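Local coordinates for protein ribonucleoside triphosphate reductase (Lactobacillus leichmannii, PDB 1L1L) that reduces ribonucleoside triphosphates to deoxyribonucleoside triphosphates with a B12 cofactor, working as an allosterically regulated monomer of the class II ribonucleotide reductases, at residues A[151-156]-A[303-308]; A[297-302]-A[334-339]; A[512-517]-A[635-640]. All coordinates share one frame; numbering follows the deposited sequence.

Contact 1: residues A[151-156]-A[303-308]; sequences SFLFDE and DICNLI. Unlike the reference sequence in segment 151-156: F152 (reference Cys).
Two neighbouring helices of the alpha-beta barrel lie side by side here: L153 and F154 of helix 148-158 pack against C305 and I308 of helix 298-313. The short helical segments run nearly parallel, 22° apart, and their axes come within 10.2 Å. The backbones are nearest at F154 and I308, whose CA atoms are 6.4 Å apart.

I308 does most of the work from its side. With CG1 beside the backbone N (chi1 -66°), the CG2 methyl stands anti to that nitrogen and reaches between L153 and F154. It meets the phenyl ring at CD1, with I308 CG2 to F154 CD1 at 3.4 Å, a tight fit. The methyl stands at an oblique position relative to the ring, and it also lies near the ring's inner end, at 3.7 Å from F154 CG. The other partner of the same methyl is a branch of the leucine, L153 CD2 to I308 CG2 being 3.8 Å. This one methyl thus meets both an aromatic and an aliphatic side chain.

L153 sets out toward the opposing helix and divides its two methyls between its partners. While CD2 serves I308 and also lies 4.1 Å from C305 O, the second methyl takes the thiol, L153 CD1 to C305 SG being 4.2 Å. No hydrogen bond crosses the interface; it is held by apolar side chains, all of them buried.

Each helix leads into one of two adjacent, parallel strands of the barrel, 162-166 and 322-327. L153 and C305 both rest on F165 of strand 162-166, F150 of helix 148-158 adds to the packing round C305 and I308, and helix 224-236 places N231 against F154 and I308.

Contact 2: residues A[297-302]-A[334-339]; sequences TAVDAA and ISMKQD
M336 reaches across to V299 and A302 in the first turns of helix 298-313, and its side chain is the whole of the contact on its own side. It starts by pointing at the helix. M336 CB lies beside the valine, 4.2 Å from V299 CG2. From there CG is placed between the backbone N and the carbonyl carbon (chi1 77°), and the extended next torsion carries the sulfur on to the helix, where M336 SD lies 3.8 Å from A302 CB. A bend at chi3, -83°, then turns the terminal methyl along the helix surface. M336 CE stays on the same alanine, 3.8 Å from A302 CB, and reaches the backbone as well, 4.1 Å from V299 O. Sulfur and terminal methyl thus both lie against the one methyl of A302.

The first turn of helix 298-313 is fixed by a capping box: T297 N donates to D300 OD2 at 2.9 Å, nearly straight at 167°, and D300 N returns to T297 OG1 at 3.2 Å. K291 makes a salt bridge to the same D300 oxygen.

M336 lies by the end region of the short helix 331-335 and also touches N352 of strand 350-356. R347 of helix 340-347 donates to M336 O and packs on V299, while A298 and A301 meet I172 of helix 169-172.

Contact 3: residues A[512-517]-A[635-640]; sequences KRAIKM and QAFLQT
The ring of F637 is driven end-on into helix 512-536, so that its outer edge meets CG1 of I515 and the peptide between A514 and I515. Its CG is anti to the backbone N (chi1 179°), which carries the ring out toward the other helix. At the far end of the ring, the peptide link lies at the edge and in the ring plane, with F637 CZ 3.6 Å from I515 N.

The two side chains of the opposing helix attend to different corners. I515 CG1 sits at the edge, near the ring plane, 3.5 Å from F637 CE1; this branch is beside the isoleucine's own backbone N, which brings it to the ring's outer edge as the two side chains cross. A514 brings its methyl to the phenylalanine obliquely, with A514 CB 3.5 Å from F637 CZ. The same methyl is 3.9 Å from F637 CE2, so it straddles that corner.

In the fold, this contact joins the N-terminal part of the long helix 512-536, which comes after strand 504-510, to a helix that leads into strand 650-653, whose neighbour is strand 674-679, in the alpha-beta barrel. No hydrogen bond spans the two segments. Within helix 628-641, one turn is reinforced at A636 O, which is gripped twice: T640 N donates at 2.9 Å, and T640 OG1 at 2.7 Å, the two donors approaching from opposite faces of the carbonyl plane.

The rings of Y510 and Y641 also meet F637, their planes inclined to it by about 60° and 45°. Alongside, helix 477-485 takes M517 against W480 and L638 against I477.

How the contacts relate
Contacts 1 and 2 share helix 298-313 and adjoin each other, their centres 15 Å apart. They touch directly: M336 CE of contact 2 lies 3.5 Å from D303 OD1 and 3.9 Å from N306 OD1, both on the segment used by contact 1. R347 forms a salt bridge with D303 and a hydrogen bond to M336 O. Contact 3 stands apart, its centre 38 Å from contact 1 and 37 Å from contact 2, with nearest atoms about 22 and 18 Å away; contact 1 lies across the chain's centre from it. In the C119-C419 disulfide, probably the redox-active pair of the active site, C119 lies on strand 119-123, next to strand 162-166, against which L153 and C305 pack.

Contact 1: residues A[151-156]-A[303-308]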
loop_
_atom_site.group_PDB
_atom_site.type_symbol
_atom_site.label_atom_id
_atom_site.label_comp_id
_atom_site.label_asym_id
_atom_site.label_seq_id
_atom_site.Cartn_x
_atom_site.Cartn_y
_atom_site.Cartn_z
ATOM N N SER A 151 -1.908 -18.044 -6.152
ATOM C CA SER A 151 -1.180 -18.436 -4.949
ATOM C C SER A 151 -0.274 -17.290 -4.518
ATOM O O SER A 151 -0.123 -17.026 -3.317
ATOM C CB SER A 151 -0.336 -19.685 -5.212
ATOM O OG SER A 151 -1.166 -20.815 -5.415
ATOM N N PHE A 152 0.333 -16.633 -5.506
ATOM C CA PHE A 152 1.229 -15.506 -5.253
ATOM C C PHE A 152 0.428 -14.399 -4.580
ATOM O O PHE A 152 0.813 -13.877 -3.528
ATOM C CB PHE A 152 1.815 -14.979 -6.564
ATOM C CG PHE A 152 2.747 -13.817 -6.375
ATOM C CD1 PHE A 152 4.087 -14.030 -6.037
ATOM C CD2 PHE A 152 2.272 -12.510 -6.434
ATOM C CE1 PHE A 152 4.934 -12.959 -5.759
ATOM C CE2 PHE A 152 3.113 -11.433 -6.153
ATOM C CZ PHE A 152 4.442 -11.657 -5.815
ATOM N N LEU A 153 -0.693 -14.033 -5.199
ATOM C CA LEU A 153 -1.543 -12.992 -4.638
ATOM C C LEU A 153 -2.028 -13.347 -3.227
ATOM O O LEU A 153 -1.962 -12.515 -2.314
ATOM C CB LEU A 153 -2.740 -12.742 -5.560
ATOM C CG LEU A 153 -3.803 -11.761 -5.070
ATOM C CD1 LEU A 153 -4.145 -10.795 -6.170
ATOM C CD2 LEU A 153 -5.025 -12.530 -4.632
ATOM N N PHE A 154 -2.512 -14.579 -3.057
ATOM C CA PHE A 154 -3.024 -15.080 -1.780
ATOM C C PHE A 154 -1.936 -14.964 -0.694
ATOM O O PHE A 154 -2.174 -14.485 0.415
ATOM C CB PHE A 154 -3.428 -16.554 -1.959
ATOM C CG PHE A 154 -4.327 -17.112 -0.870
ATOM C CD1 PHE A 154 -4.821 -16.316 0.156
ATOM C CD2 PHE A 154 -4.698 -18.458 -0.904
ATOM C CE1 PHE A 154 -5.666 -16.840 1.131
ATOM C CE2 PHE A 154 -5.542 -18.996 0.063
ATOM C CZ PHE A 154 -6.030 -18.186 1.088
ATOM N N ASP A 155 -0.734 -15.388 -1.045
ATOM C CA ASP A 155 0.384 -15.366 -0.094
ATOM C C ASP A 155 0.753 -13.944 0.356
ATOM O O ASP A 155 0.753 -13.643 1.552
ATOM C CB ASP A 155 1.590 -16.084 -0.719
ATOM C CG ASP A 155 2.745 -16.256 0.261
ATOM O OD1 ASP A 155 2.476 -16.600 1.424
ATOM O OD2 ASP A 155 3.908 -16.058 -0.148
ATOM N N GLU A 156 1.029 -13.062 -0.596
ATOM C CA GLU A 156 1.397 -11.689 -0.263
ATOM C C GLU A 156 0.268 -10.990 0.486
ATOM O O GLU A 156 0.513 -10.173 1.383
ATOM C CB GLU A 156 1.770 -10.920 -1.527
ATOM C CG GLU A 156 2.974 -11.484 -2.264
ATOM C CD GLU A 156 4.182 -11.734 -1.352
ATOM O OE1 GLU A 156 4.375 -10.966 -0.381
ATOM O OE2 GLU A 156 4.937 -12.695 -1.626
ATOM N N ASP A 303 -12.945 -12.103 -10.086
ATOM C CA ASP A 303 -13.811 -12.542 -8.989
ATOM C C ASP A 303 -13.041 -13.477 -8.039
ATOM O O ASP A 303 -13.168 -13.378 -6.825
ATOM C CB ASP A 303 -15.052 -13.286 -9.517
ATOM C CG ASP A 303 -16.221 -12.355 -9.832
ATOM O OD1 ASP A 303 -16.322 -11.278 -9.200
ATOM O OD2 ASP A 303 -17.059 -12.723 -10.700
ATOM N N ILE A 304 -12.257 -14.392 -8.595
ATOM C CA ILE A 304 -11.501 -15.314 -7.762
ATOM C C ILE A 304 -10.520 -14.504 -6.903
ATOM O O ILE A 304 -10.436 -14.715 -5.698
ATOM C CB ILE A 304 -10.755 -16.351 -8.627
ATOM C CG1 ILE A 304 -11.770 -17.354 -9.210
ATOM C CG2 ILE A 304 -9.717 -17.094 -7.803
ATOM C CD1 ILE A 304 -11.165 -18.316 -10.220
ATOM N N CYS A 305 -9.804 -13.566 -7.521
ATOM C CA CYS A 305 -8.859 -12.724 -6.774
ATOM C C CYS A 305 -9.583 -11.947 -5.685
ATOM O O CYS A 305 -9.074 -11.793 -4.568
ATOM C CB CYS A 305 -8.151 -11.746 -7.704
ATOM S SG CYS A 305 -6.976 -12.525 -8.782
ATOM N N ASN A 306 -10.778 -11.457 -6.006
ATOM C CA ASN A 306 -11.572 -10.713 -5.046
ATOM C C ASN A 306 -12.015 -11.590 -3.886
ATOM O O ASN A 306 -12.014 -11.145 -2.739
ATOM C CB ASN A 306 -12.821 -10.117 -5.706
ATOM C CG ASN A 306 -12.502 -9.017 -6.714
ATOM O OD1 ASN A 306 -13.421 -8.417 -7.289
ATOM N ND2 ASN A 306 -11.201 -8.743 -6.939
ATOM N N LEU A 307 -12.429 -12.822 -4.193
ATOM C CA LEU A 307 -12.893 -13.762 -3.173
ATOM C C LEU A 307 -11.746 -14.069 -2.207
ATOM O O LEU A 307 -11.954 -14.218 -1.004
ATOM C CB LEU A 307 -13.378 -15.059 -3.822
ATOM C CG LEU A 307 -14.716 -14.965 -4.575
ATOM C CD1 LEU A 307 -14.991 -16.257 -5.358
ATOM C CD2 LEU A 307 -15.827 -14.691 -3.576
ATOM N N ILE A 308 -10.550 -14.167 -2.764
ATOM C CA ILE A 308 -9.351 -14.430 -1.971
ATOM C C ILE A 308 -9.102 -13.234 -1.043
ATOM O O ILE A 308 -8.962 -13.393 0.182
ATOM C CB ILE A 308 -8.134 -14.660 -2.902
ATOM C CG1 ILE A 308 -8.336 -15.954 -3.699
ATOM C CG2 ILE A 308 -6.828 -14.722 -2.081
ATOM C CD1 ILE A 308 -7.241 -16.261 -4.714
#

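Contact 2: residues A[297-302]-A[334-339]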
loop_
_atom_site.group_PDB
_atom_site.type_symbol
_atom_site.label_atom_id
_atom_site.label_comp_id
_atom_site.label_asym_id
_atom_site.label_seq_id
_atom_site.Cartn_x
_atom_site.Cartn_y
_atom_site.Cartn_z
ATOM N N THR A 297 -13.284 -15.838 -17.934
ATOM C CA THR A 297 -13.226 -14.463 -18.425
ATOM C C THR A 297 -12.432 -13.630 -17.413
ATOM O O THR A 297 -12.029 -14.139 -16.366
ATOM C CB THR A 297 -14.634 -13.843 -18.561
ATOM O OG1 THR A 297 -15.257 -13.771 -17.270
ATOM C CG2 THR A 297 -15.508 -14.687 -19.506
ATOM N N ALA A 298 -12.212 -12.358 -17.730
ATOM C CA ALA A 298 -11.475 -11.474 -16.835
ATOM C C ALA A 298 -12.311 -11.282 -15.587
ATOM O O ALA A 298 -11.776 -11.118 -14.489
ATOM C CB ALA A 298 -11.215 -10.128 -17.506
ATOM N N VAL A 299 -13.630 -11.306 -15.754
ATOM C CA VAL A 299 -14.524 -11.137 -14.625
ATOM C C VAL A 299 -14.378 -12.333 -13.683
ATOM O O VAL A 299 -14.362 -12.164 -12.463
ATOM C CB VAL A 299 -15.999 -11.003 -15.075
ATOM C CG1 VAL A 299 -16.911 -11.013 -13.863
ATOM C CG2 VAL A 299 -16.199 -9.694 -15.844
ATOM N N ASP A 300 -14.268 -13.532 -14.251
ATOM C CA ASP A 300 -14.102 -14.732 -13.435
ATOM C C ASP A 300 -12.750 -14.681 -12.729
ATOM O O ASP A 300 -12.659 -14.967 -11.542
ATOM C CB ASP A 300 -14.158 -15.995 -14.297
ATOM C CG ASP A 300 -15.501 -16.173 -14.977
ATOM O OD1 ASP A 300 -16.535 -15.948 -14.309
ATOM O OD2 ASP A 300 -15.507 -16.538 -16.171
ATOM N N ALA A 301 -11.706 -14.329 -13.472
ATOM C CA ALA A 301 -10.363 -14.246 -12.896
ATOM C C ALA A 301 -10.319 -13.206 -11.766
ATOM O O ALA A 301 -9.740 -13.461 -10.700
ATOM C CB ALA A 301 -9.356 -13.897 -13.972
ATOM N N ALA A 302 -10.922 -12.042 -12.006
ATOM C CA ALA A 302 -10.963 -10.984 -11.000
ATOM C C ALA A 302 -11.846 -11.394 -9.821
ATOM O O ALA A 302 -11.551 -11.062 -8.677
ATOM C CB ALA A 302 -11.473 -9.671 -11.618
ATOM N N ILE A 334 -14.970 -3.922 -17.085
ATOM C CA ILE A 334 -15.214 -2.544 -16.699
ATOM C C ILE A 334 -16.507 -2.350 -15.906
ATOM O O ILE A 334 -16.562 -1.499 -15.017
ATOM C CB ILE A 334 -15.197 -1.616 -17.945
ATOM C CG1 ILE A 334 -13.828 -1.721 -18.626
ATOM C CG2 ILE A 334 -15.488 -0.173 -17.545
ATOM C CD1 ILE A 334 -13.701 -0.960 -19.924
ATOM N N SER A 335 -17.540 -3.148 -16.199
ATOM C CA SER A 335 -18.815 -3.011 -15.498
ATOM C C SER A 335 -19.018 -3.958 -14.324
ATOM O O SER A 335 -20.034 -3.868 -13.641
ATOM C CB SER A 335 -19.991 -3.212 -16.478
ATOM O OG SER A 335 -19.953 -2.245 -17.514
ATOM N N MET A 336 -18.060 -4.841 -14.060
ATOM C CA MET A 336 -18.261 -5.805 -12.983
ATOM C C MET A 336 -18.591 -5.255 -11.601
ATOM O O MET A 336 -19.429 -5.829 -10.898
ATOM C CB MET A 336 -17.084 -6.777 -12.914
ATOM C CG MET A 336 -15.804 -6.249 -12.269
ATOM S SD MET A 336 -14.588 -7.571 -12.301
ATOM C CE MET A 336 -15.048 -8.507 -10.827
ATOM N N LYS A 337 -17.981 -4.138 -11.200
ATOM C CA LYS A 337 -18.267 -3.584 -9.880
ATOM C C LYS A 337 -19.582 -2.812 -9.785
ATOM O O LYS A 337 -19.964 -2.357 -8.708
ATOM C CB LYS A 337 -17.111 -2.684 -9.396
ATOM C CG LYS A 337 -15.853 -3.444 -8.991
ATOM C CD LYS A 337 -14.776 -2.503 -8.432
ATOM C CE LYS A 337 -15.246 -1.751 -7.197
ATOM N NZ LYS A 337 -14.138 -0.976 -6.553
ATOM N N GLN A 338 -20.286 -2.663 -10.904
ATOM C CA GLN A 338 -21.553 -1.940 -10.869
ATOM C C GLN A 338 -22.707 -2.856 -10.431
ATOM O O GLN A 338 -23.762 -2.383 -10.001
ATOM C CB GLN A 338 -21.808 -1.268 -12.233
ATOM C CG GLN A 338 -21.043 0.065 -12.363
ATOM C CD GLN A 338 -20.951 0.612 -13.784
ATOM O OE1 GLN A 338 -20.535 -0.086 -14.704
ATOM N NE2 GLN A 338 -21.319 1.875 -13.957
ATOM N N ASP A 339 -22.494 -4.164 -10.513
ATOM C CA ASP A 339 -23.500 -5.136 -10.076
ATOM C C ASP A 339 -23.583 -5.011 -8.557
ATOM O O ASP A 339 -22.700 -5.491 -7.841
ATOM C CB ASP A 339 -23.074 -6.555 -10.473
ATOM C CG ASP A 339 -23.982 -7.635 -9.884
ATOM O OD1 ASP A 339 -23.979 -8.762 -10.426
ATOM O OD2 ASP A 339 -24.684 -7.375 -8.878
#

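Contact 3: residues A[512-517]-A[635-640]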
loop_
_atom_site.group_PDB
_atom_site.type_symbol
_atom_site.label_atom_id
_atom_site.label_comp_id
_atom_site.label_asym_id
_atom_site.label_seq_id
_atom_site.Cartn_x
_atom_site.Cartn_y
_atom_site.Cartn_z
ATOM N N LYS A 512 8.970 28.083 -12.187
ATOM C CA LYS A 512 10.277 27.546 -12.559
ATOM C C LYS A 512 11.214 27.270 -11.384
ATOM O O LYS A 512 12.180 26.512 -11.519
ATOM C CB LYS A 512 10.948 28.490 -13.566
ATOM C CG LYS A 512 10.117 28.712 -14.834
ATOM C CD LYS A 512 10.829 29.579 -15.882
ATOM C CE LYS A 512 10.921 31.055 -15.480
ATOM N NZ LYS A 512 11.880 31.320 -14.356
ATOM N N ARG A 513 10.936 27.886 -10.236
ATOM C CA ARG A 513 11.753 27.662 -9.048
ATOM C C ARG A 513 11.543 26.210 -8.605
ATOM O O ARG A 513 12.487 25.519 -8.224
ATOM C CB ARG A 513 11.330 28.618 -7.914
ATOM C CG ARG A 513 11.692 30.096 -8.133
ATOM C CD ARG A 513 11.102 30.989 -7.033
ATOM N NE ARG A 513 9.642 31.044 -7.099
ATOM C CZ ARG A 513 8.853 31.574 -6.166
ATOM N NH1 ARG A 513 9.368 32.111 -5.071
ATOM N NH2 ARG A 513 7.533 31.566 -6.328
ATOM N N ALA A 514 10.295 25.750 -8.680
ATOM C CA ALA A 514 9.949 24.380 -8.277
ATOM C C ALA A 514 10.706 23.311 -9.064
ATOM O O ALA A 514 11.114 22.289 -8.515
ATOM C CB ALA A 514 8.453 24.162 -8.420
ATOM N N ILE A 515 10.889 23.552 -10.355
ATOM C CA ILE A 515 11.602 22.610 -11.210
ATOM C C ILE A 515 13.010 22.340 -10.688
ATOM O O ILE A 515 13.441 21.187 -10.569
ATOM C CB ILE A 515 11.702 23.152 -12.647
ATOM C CG1 ILE A 515 10.302 23.267 -13.253
ATOM C CG2 ILE A 515 12.583 22.248 -13.486
ATOM C CD1 ILE A 515 10.279 23.917 -14.619
ATOM N N LYS A 516 13.728 23.410 -10.371
ATOM C CA LYS A 516 15.090 23.272 -9.878
ATOM C C LYS A 516 15.176 22.520 -8.555
ATOM O O LYS A 516 15.990 21.610 -8.409
ATOM C CB LYS A 516 15.750 24.648 -9.721
ATOM C CG LYS A 516 17.238 24.555 -9.435
ATOM C CD LYS A 516 17.929 23.750 -10.535
ATOM C CE LYS A 516 19.373 23.432 -10.185
ATOM N NZ LYS A 516 20.010 22.595 -11.245
ATOM N N MET A 517 14.345 22.895 -7.589
ATOM C CA MET A 517 14.389 22.221 -6.303
ATOM C C MET A 517 14.059 20.728 -6.381
ATOM O O MET A 517 14.714 19.924 -5.721
ATOM C CB MET A 517 13.507 22.943 -5.267
ATOM C CG MET A 517 12.205 23.543 -5.765
ATOM S SD MET A 517 11.683 24.993 -4.752
ATOM C CE MET A 517 11.112 24.217 -3.260
ATOM N N GLN A 635 -0.115 17.004 -10.784
ATOM C CA GLN A 635 0.365 15.636 -10.891
ATOM C C GLN A 635 1.350 15.546 -12.058
ATOM O O GLN A 635 2.387 14.898 -11.956
ATOM C CB GLN A 635 -0.806 14.664 -11.121
ATOM C CG GLN A 635 -0.384 13.272 -11.600
ATOM C CD GLN A 635 -1.578 12.346 -11.869
ATOM O OE1 GLN A 635 -2.576 12.761 -12.456
ATOM N NE2 GLN A 635 -1.465 11.091 -11.457
ATOM N N ALA A 636 1.018 16.204 -13.163
ATOM C CA ALA A 636 1.867 16.192 -14.358
ATOM C C ALA A 636 3.240 16.796 -14.083
ATOM O O ALA A 636 4.255 16.324 -14.603
ATOM C CB ALA A 636 1.186 16.948 -15.493
ATOM N N PHE A 637 3.264 17.847 -13.273
ATOM C CA PHE A 637 4.515 18.505 -12.931
ATOM C C PHE A 637 5.450 17.499 -12.274
ATOM O O PHE A 637 6.587 17.300 -12.718
ATOM C CB PHE A 637 4.262 19.679 -11.972
ATOM C CG PHE A 637 5.516 20.394 -11.552
ATOM C CD1 PHE A 637 6.084 21.363 -12.368
ATOM C CD2 PHE A 637 6.144 20.074 -10.352
ATOM C CE1 PHE A 637 7.260 22.009 -11.999
ATOM C CE2 PHE A 637 7.328 20.713 -9.968
ATOM C CZ PHE A 637 7.886 21.681 -10.793
ATOM N N LEU A 638 4.958 16.838 -11.230
ATOM C CA LEU A 638 5.765 15.862 -10.506
ATOM C C LEU A 638 6.176 14.668 -11.373
ATOM O O LEU A 638 7.258 14.109 -11.203
ATOM C CB LEU A 638 5.007 15.386 -9.261
ATOM C CG LEU A 638 4.696 16.511 -8.266
ATOM C CD1 LEU A 638 3.725 16.028 -7.202
ATOM C CD2 LEU A 638 5.993 16.998 -7.637
ATOM N N GLN A 639 5.319 14.277 -12.307
ATOM C CA GLN A 639 5.634 13.144 -13.178
ATOM C C GLN A 639 6.697 13.564 -14.201
ATOM O O GLN A 639 7.501 12.755 -14.652
ATOM C CB GLN A 639 4.368 12.675 -13.909
ATOM C CG GLN A 639 4.587 11.478 -14.829
ATOM C CD GLN A 639 4.988 10.234 -14.071
ATOM O OE1 GLN A 639 4.151 9.558 -13.465
ATOM N NE2 GLN A 639 6.279 9.930 -14.083
ATOM N N THR A 640 6.699 14.844 -14.541
ATOM C CA THR A 640 7.633 15.381 -15.525
ATOM C C THR A 640 9.018 15.675 -14.947
ATOM O O THR A 640 10.027 15.287 -15.528
ATOM C CB THR A 640 7.058 16.675 -16.165
ATOM O OG1 THR A 640 5.814 16.372 -16.808
ATOM C CG2 THR A 640 8.012 17.263 -17.186
#